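Local coordinates for probable diphthine synthase (Aeropyrum pernix, PDB 1WDE), which probably catalyses the S-adenosyl-L-methionine-dependent trimethylation of a modified histidine in elongation factor 2, forming diphthine on the route to diphthamide, at residues 186-191 / 233-238; 28-33 / 87-92. One frame throughout, in Å; residues are numbered along the deposited sequence.

Interaction 1: residues 186-191 / 233-238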
loop_
_atom_site.group_PDB
_atom_site.type_symbol
_atom_site.label_atom_id
_atom_site.label_comp_id
_atom_site.label_asym_id
_atom_site.label_seq_id
_atom_site.Cartn_x
_atom_site.Cartn_y
_atom_site.Cartn_z
ATOM N N GLN A 186 10.429 12.777 0.772
ATOM C CA GLN A 186 9.652 13.594 -0.131
ATOM C C GLN A 186 8.154 13.329 0.076
ATOM O O GLN A 186 7.350 14.266 0.088
ATOM C CB GLN A 186 10.052 13.328 -1.585
ATOM C CG GLN A 186 9.214 14.108 -2.579
ATOM C CD GLN A 186 9.893 14.288 -3.926
ATOM O OE1 GLN A 186 10.649 13.426 -4.380
ATOM N NE2 GLN A 186 9.615 15.410 -4.577
ATOM N N GLY A 187 7.774 12.063 0.242
ATOM C CA GLY A 187 6.358 11.767 0.439
ATOM C C GLY A 187 5.778 12.482 1.654
ATOM O O GLY A 187 4.697 13.074 1.594
ATOM N N VAL A 188 6.509 12.421 2.767
ATOM C CA VAL A 188 6.089 13.050 4.014
ATOM C C VAL A 188 6.143 14.565 3.928
ATOM O O VAL A 188 5.272 15.240 4.458
ATOM C CB VAL A 188 6.967 12.553 5.194
ATOM C CG1 VAL A 188 6.561 13.228 6.480
ATOM C CG2 VAL A 188 6.829 11.045 5.338
ATOM N N SER A 189 7.154 15.116 3.255
ATOM C CA SER A 189 7.242 16.574 3.131
ATOM C C SER A 189 6.018 17.210 2.506
ATOM O O SER A 189 5.503 18.214 3.013
ATOM C CB SER A 189 8.475 16.990 2.317
ATOM O OG SER A 189 9.636 16.908 3.117
ATOM N N LEU A 190 5.560 16.645 1.398
ATOM C CA LEU A 190 4.392 17.178 0.725
ATOM C C LEU A 190 3.143 16.900 1.569
ATOM O O LEU A 190 2.175 17.649 1.508
ATOM C CB LEU A 190 4.242 16.560 -0.672
ATOM C CG LEU A 190 2.954 16.915 -1.433
ATOM C CD1 LEU A 190 2.807 18.442 -1.574
ATOM C CD2 LEU A 190 2.984 16.235 -2.799
ATOM N N LEU A 191 3.169 15.823 2.348
ATOM C CA LEU A 191 2.030 15.496 3.225
ATOM C C LEU A 191 1.939 16.620 4.270
ATOM O O LEU A 191 0.863 17.150 4.544
ATOM C CB LEU A 191 2.278 14.167 3.949
ATOM C CG LEU A 191 1.132 13.314 4.535
ATOM C CD1 LEU A 191 1.603 12.650 5.834
ATOM C CD2 LEU A 191 -0.097 14.132 4.782
ATOM N N GLU A 233 8.022 14.964 11.266
ATOM C CA GLU A 233 8.844 16.132 10.937
ATOM C C GLU A 233 10.273 15.628 10.680
ATOM O O GLU A 233 10.904 15.982 9.689
ATOM C CB GLU A 233 8.827 17.111 12.116
ATOM C CG GLU A 233 9.588 18.404 11.908
ATOM C CD GLU A 233 9.059 19.202 10.750
ATOM O OE1 GLU A 233 9.796 19.347 9.754
ATOM O OE2 GLU A 233 7.905 19.681 10.825
ATOM N N ARG A 234 10.770 14.795 11.585
ATOM C CA ARG A 234 12.111 14.234 11.453
ATOM C C ARG A 234 12.258 13.394 10.188
ATOM O O ARG A 234 13.272 13.463 9.505
ATOM C CB ARG A 234 12.456 13.361 12.666
ATOM C CG ARG A 234 12.854 14.134 13.912
ATOM C CD ARG A 234 13.595 13.232 14.883
ATOM N NE ARG A 234 14.789 12.660 14.265
ATOM C CZ ARG A 234 15.567 11.746 14.836
ATOM N NH1 ARG A 234 15.284 11.287 16.048
ATOM N NH2 ARG A 234 16.634 11.291 14.191
ATOM N N LEU A 235 11.249 12.588 9.881
ATOM C CA LEU A 235 11.300 11.734 8.702
ATOM C C LEU A 235 11.252 12.531 7.423
ATOM O O LEU A 235 11.893 12.163 6.441
ATOM C CB LEU A 235 10.127 10.744 8.714
ATOM C CG LEU A 235 9.983 9.752 7.556
ATOM C CD1 LEU A 235 11.282 8.966 7.363
ATOM C CD2 LEU A 235 8.830 8.791 7.882
ATOM N N SER A 236 10.494 13.625 7.435
ATOM C CA SER A 236 10.315 14.462 6.249
ATOM C C SER A 236 11.616 15.006 5.665
ATOM O O SER A 236 11.679 15.302 4.477
ATOM C CB SER A 236 9.395 15.646 6.563
ATOM O OG SER A 236 10.013 16.514 7.502
ATOM N N THR A 237 12.644 15.146 6.493
ATOM C CA THR A 237 13.924 15.676 6.003
ATOM C C THR A 237 15.036 14.625 6.015
ATOM O O THR A 237 16.199 14.942 5.790
ATOM C CB THR A 237 14.404 16.889 6.854
ATOM O OG1 THR A 237 14.531 16.498 8.222
ATOM C CG2 THR A 237 13.424 18.040 6.756
ATOM N N ALA A 238 14.686 13.377 6.288
ATOM C CA ALA A 238 15.688 12.326 6.332
ATOM C C ALA A 238 15.873 11.659 4.961
ATOM O O ALA A 238 14.902 11.364 4.263
ATOM C CB ALA A 238 15.292 11.295 7.354
#
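Val-188 presents its two methyl groups to two successive residues of the short helix 232-236. CG1 lies over CB and CA of Ser-236, 3.7 Å from Ser-236 CB, while CG2 meets the end of Leu-235, 3.9 Å from Leu-235 CD2. The division follows from the side-chain rotation: CG1 is trans to the main-chain nitrogen (chi1 179°), which leaves CG2 on the side of Leu-235. The Val-188 and Leu-235 side chains run nearly perpendicular, Val-188 CG2 meeting Leu-235 CD2 and, a little farther off, Leu-235 CG. Leu-235 also packs on Pro-184 and Trp-229, which ties the contact to the start of helix 184-202 and to strand 225-229.

One residue on, Ser-189 approaches the same serine from another direction. Its OG comes within 2.9 Å of Ser-236 O and 3.7 Å of Ser-236 CB, but its hydrogen bond goes to Gly-185 O, one turn back in its own helix. Ser-236 CB is therefore touched by both Val-188 CG1 and Ser-189 OG, and the small serines let the CA atoms of Ser-189 and Ser-236 approach to 4.9 Å. An alanine at Val-188 would lack both outer methyls and would probably leave a gap between the helices, with Leu-235 CD2 and Ser-236 CB each deprived of a neighbour.

Chemically, the contact joins the two helices mainly through methyl and methylene surfaces; with the Ser-189 hydroxyl engaged within its own helix, the association probably rests on van der Waals packing more than on directed polar bonds.

Interaction 2: residues 28-33 / 87-92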
loop_
_atom_site.group_PDB
_atom_site.type_symbol
_atom_site.label_atom_id
_atom_site.label_comp_id
_atom_site.label_asym_id
_atom_site.label_seq_id
_atom_site.Cartn_x
_atom_site.Cartn_y
_atom_site.Cartn_z
ATOM N N ASP A 28 0.489 -23.136 -9.413
ATOM C CA ASP A 28 -0.360 -24.061 -10.168
ATOM C C ASP A 28 -1.262 -23.319 -11.174
ATOM O O ASP A 28 -1.247 -23.606 -12.376
ATOM C CB ASP A 28 -1.224 -24.862 -9.197
ATOM C CG ASP A 28 -1.980 -25.988 -9.877
ATOM O OD1 ASP A 28 -2.898 -26.554 -9.239
ATOM O OD2 ASP A 28 -1.656 -26.314 -11.039
ATOM N N ALA A 29 -2.037 -22.357 -10.682
ATOM C CA ALA A 29 -2.944 -21.582 -11.527
ATOM C C ALA A 29 -2.293 -21.003 -12.773
ATOM O O ALA A 29 -2.836 -21.111 -13.871
ATOM C CB ALA A 29 -3.575 -20.442 -10.716
ATOM N N VAL A 30 -1.143 -20.363 -12.592
ATOM C CA VAL A 30 -0.420 -19.734 -13.696
ATOM C C VAL A 30 0.146 -20.761 -14.670
ATOM O O VAL A 30 0.264 -20.499 -15.868
ATOM C CB VAL A 30 0.708 -18.804 -13.138
ATOM C CG1 VAL A 30 1.750 -18.510 -14.193
ATOM C CG2 VAL A 30 0.088 -17.488 -12.667
ATOM N N ARG A 31 0.479 -21.938 -14.160
ATOM C CA ARG A 31 1.020 -22.980 -15.017
ATOM C C ARG A 31 -0.095 -23.588 -15.859
ATOM O O ARG A 31 0.121 -23.957 -17.016
ATOM C CB ARG A 31 1.721 -24.053 -14.173
ATOM C CG ARG A 31 2.979 -23.521 -13.490
ATOM C CD ARG A 31 3.726 -24.553 -12.646
ATOM N NE ARG A 31 2.914 -25.111 -11.567
ATOM C CZ ARG A 31 3.412 -25.593 -10.429
ATOM N NH1 ARG A 31 2.599 -26.090 -9.503
ATOM N NH2 ARG A 31 4.722 -25.560 -10.207
ATOM N N ARG A 32 -1.294 -23.649 -15.287
ATOM C CA ARG A 32 -2.443 -24.224 -15.971
ATOM C C ARG A 32 -3.196 -23.256 -16.876
ATOM O O ARG A 32 -4.057 -23.671 -17.649
ATOM C CB ARG A 32 -3.395 -24.854 -14.945
ATOM C CG ARG A 32 -2.790 -26.074 -14.259
ATOM C CD ARG A 32 -3.725 -26.687 -13.225
ATOM N NE ARG A 32 -3.165 -27.915 -12.658
ATOM C CZ ARG A 32 -3.002 -29.050 -13.336
ATOM N NH1 ARG A 32 -3.359 -29.124 -14.613
ATOM N NH2 ARG A 32 -2.472 -30.114 -12.745
ATOM N N ALA A 33 -2.871 -21.972 -16.796
ATOM C CA ALA A 33 -3.526 -20.984 -17.646
ATOM C C ALA A 33 -3.029 -21.143 -19.087
ATOM O O ALA A 33 -2.033 -21.819 -19.334
ATOM C CB ALA A 33 -3.228 -19.576 -17.139
ATOM N N ALA A 87 -4.722 -15.406 -17.241
ATOM C CA ALA A 87 -4.267 -15.015 -15.918
ATOM C C ALA A 87 -3.614 -13.642 -15.933
ATOM O O ALA A 87 -2.887 -13.299 -16.869
ATOM C CB ALA A 87 -3.283 -16.049 -15.374
ATOM N N VAL A 88 -3.912 -12.849 -14.906
ATOM C CA VAL A 88 -3.313 -11.531 -14.741
ATOM C C VAL A 88 -2.585 -11.641 -13.409
ATOM O O VAL A 88 -3.195 -11.902 -12.363
ATOM C CB VAL A 88 -4.370 -10.403 -14.693
ATOM C CG1 VAL A 88 -3.698 -9.071 -14.377
ATOM C CG2 VAL A 88 -5.084 -10.302 -16.043
ATOM N N VAL A 89 -1.270 -11.473 -13.457
ATOM C CA VAL A 89 -0.446 -11.598 -12.266
ATOM C C VAL A 89 0.052 -10.269 -11.731
ATOM O O VAL A 89 0.564 -9.437 -12.474
ATOM C CB VAL A 89 0.774 -12.468 -12.528
ATOM C CG1 VAL A 89 1.492 -12.761 -11.217
ATOM C CG2 VAL A 89 0.349 -13.770 -13.214
ATOM N N THR A 90 -0.088 -10.104 -10.420
ATOM C CA THR A 90 0.340 -8.900 -9.721
ATOM C C THR A 90 1.298 -9.272 -8.595
ATOM O O THR A 90 1.152 -10.321 -7.981
ATOM C CB THR A 90 -0.889 -8.168 -9.108
ATOM O OG1 THR A 90 -1.754 -7.727 -10.166
ATOM C CG2 THR A 90 -0.445 -6.958 -8.277
ATOM N N ALA A 91 2.303 -8.439 -8.341
ATOM C CA ALA A 91 3.187 -8.710 -7.217
ATOM C C ALA A 91 2.263 -8.413 -6.014
ATOM O O ALA A 91 1.381 -7.568 -6.109
ATOM C CB ALA A 91 4.387 -7.742 -7.235
ATOM N N GLY A 92 2.431 -9.107 -4.903
ATOM C CA GLY A 92 1.545 -8.858 -3.775
ATOM C C GLY A 92 0.201 -9.543 -3.974
ATOM O O GLY A 92 0.143 -10.713 -4.343
#
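Asp-28 O accepts two main-chain bonds, one from Arg-32 N at 2.9 Å and a weak one from Arg-31 N, and so closes the last turn of the helix, the turn that carries Val-30 to Val-89 and leads on to Ala-33, which meets Ala-87. The same turn is bridged on its outer side by a salt bridge from Arg-32 NE to Asp-28 OD2 at 2.7 Å. As a hydrogen bond that pair is weak, bent to 118° at the proton, so the attraction is probably more one of charge than of direction.

The contacts with the strand are made by apolar side chains. Val-30 CG2 meets Val-89 CG2 at 3.8 Å, methyl against methyl, with the two side chains crossing at about a right angle. With CG1 of Val-89 trans to the main-chain nitrogen (chi1 -171°), CG2 is the methyl left to meet Val-30. Just past the helix, Ala-33 CB faces Ala-87 CB at 3.9 Å, and here the backbones come nearest, with CA atoms 6.3 Å apart. Ala-87 and Val-89 point to the helix while Val-88 between them points away, the alternation of an extended strand. Trp-15 and Val-36 touch both valines, and Val-53 of helix 47-57 also covers Val-89.

Helix 24-32 follows strand 9-14 and leads into strand 35-39, and strand 85-90 lies between those two in the parallel sheet. The contact is thus the inner face of a beta-alpha-beta crossover, in which the connecting helix packs on the intervening strand, within the parallel alpha/beta domain of a tetrapyrrole-methylase-type methyltransferase.

Overall arrangement
The two contacts lie on opposite sides of the chain's centre, with their own centres 37 Å apart and their nearest atoms about 21 Å apart, so neither touches the other. Interaction 2 belongs to the parallel sheet early in the chain, whereas interaction 1 joins helices in the later part, which carries the mixed sheet. Interaction 1 lies near Leu-173, expected by similarity to bind S-adenosyl-L-methionine, its side chain about 6 Å from that of Val-188. For interaction 2, Asp-93, another such residue, directly follows segment 87-92, its side chain about 10 Å from that of Val-89. This is consistent with a cofactor site to which both parts of the chain contribute.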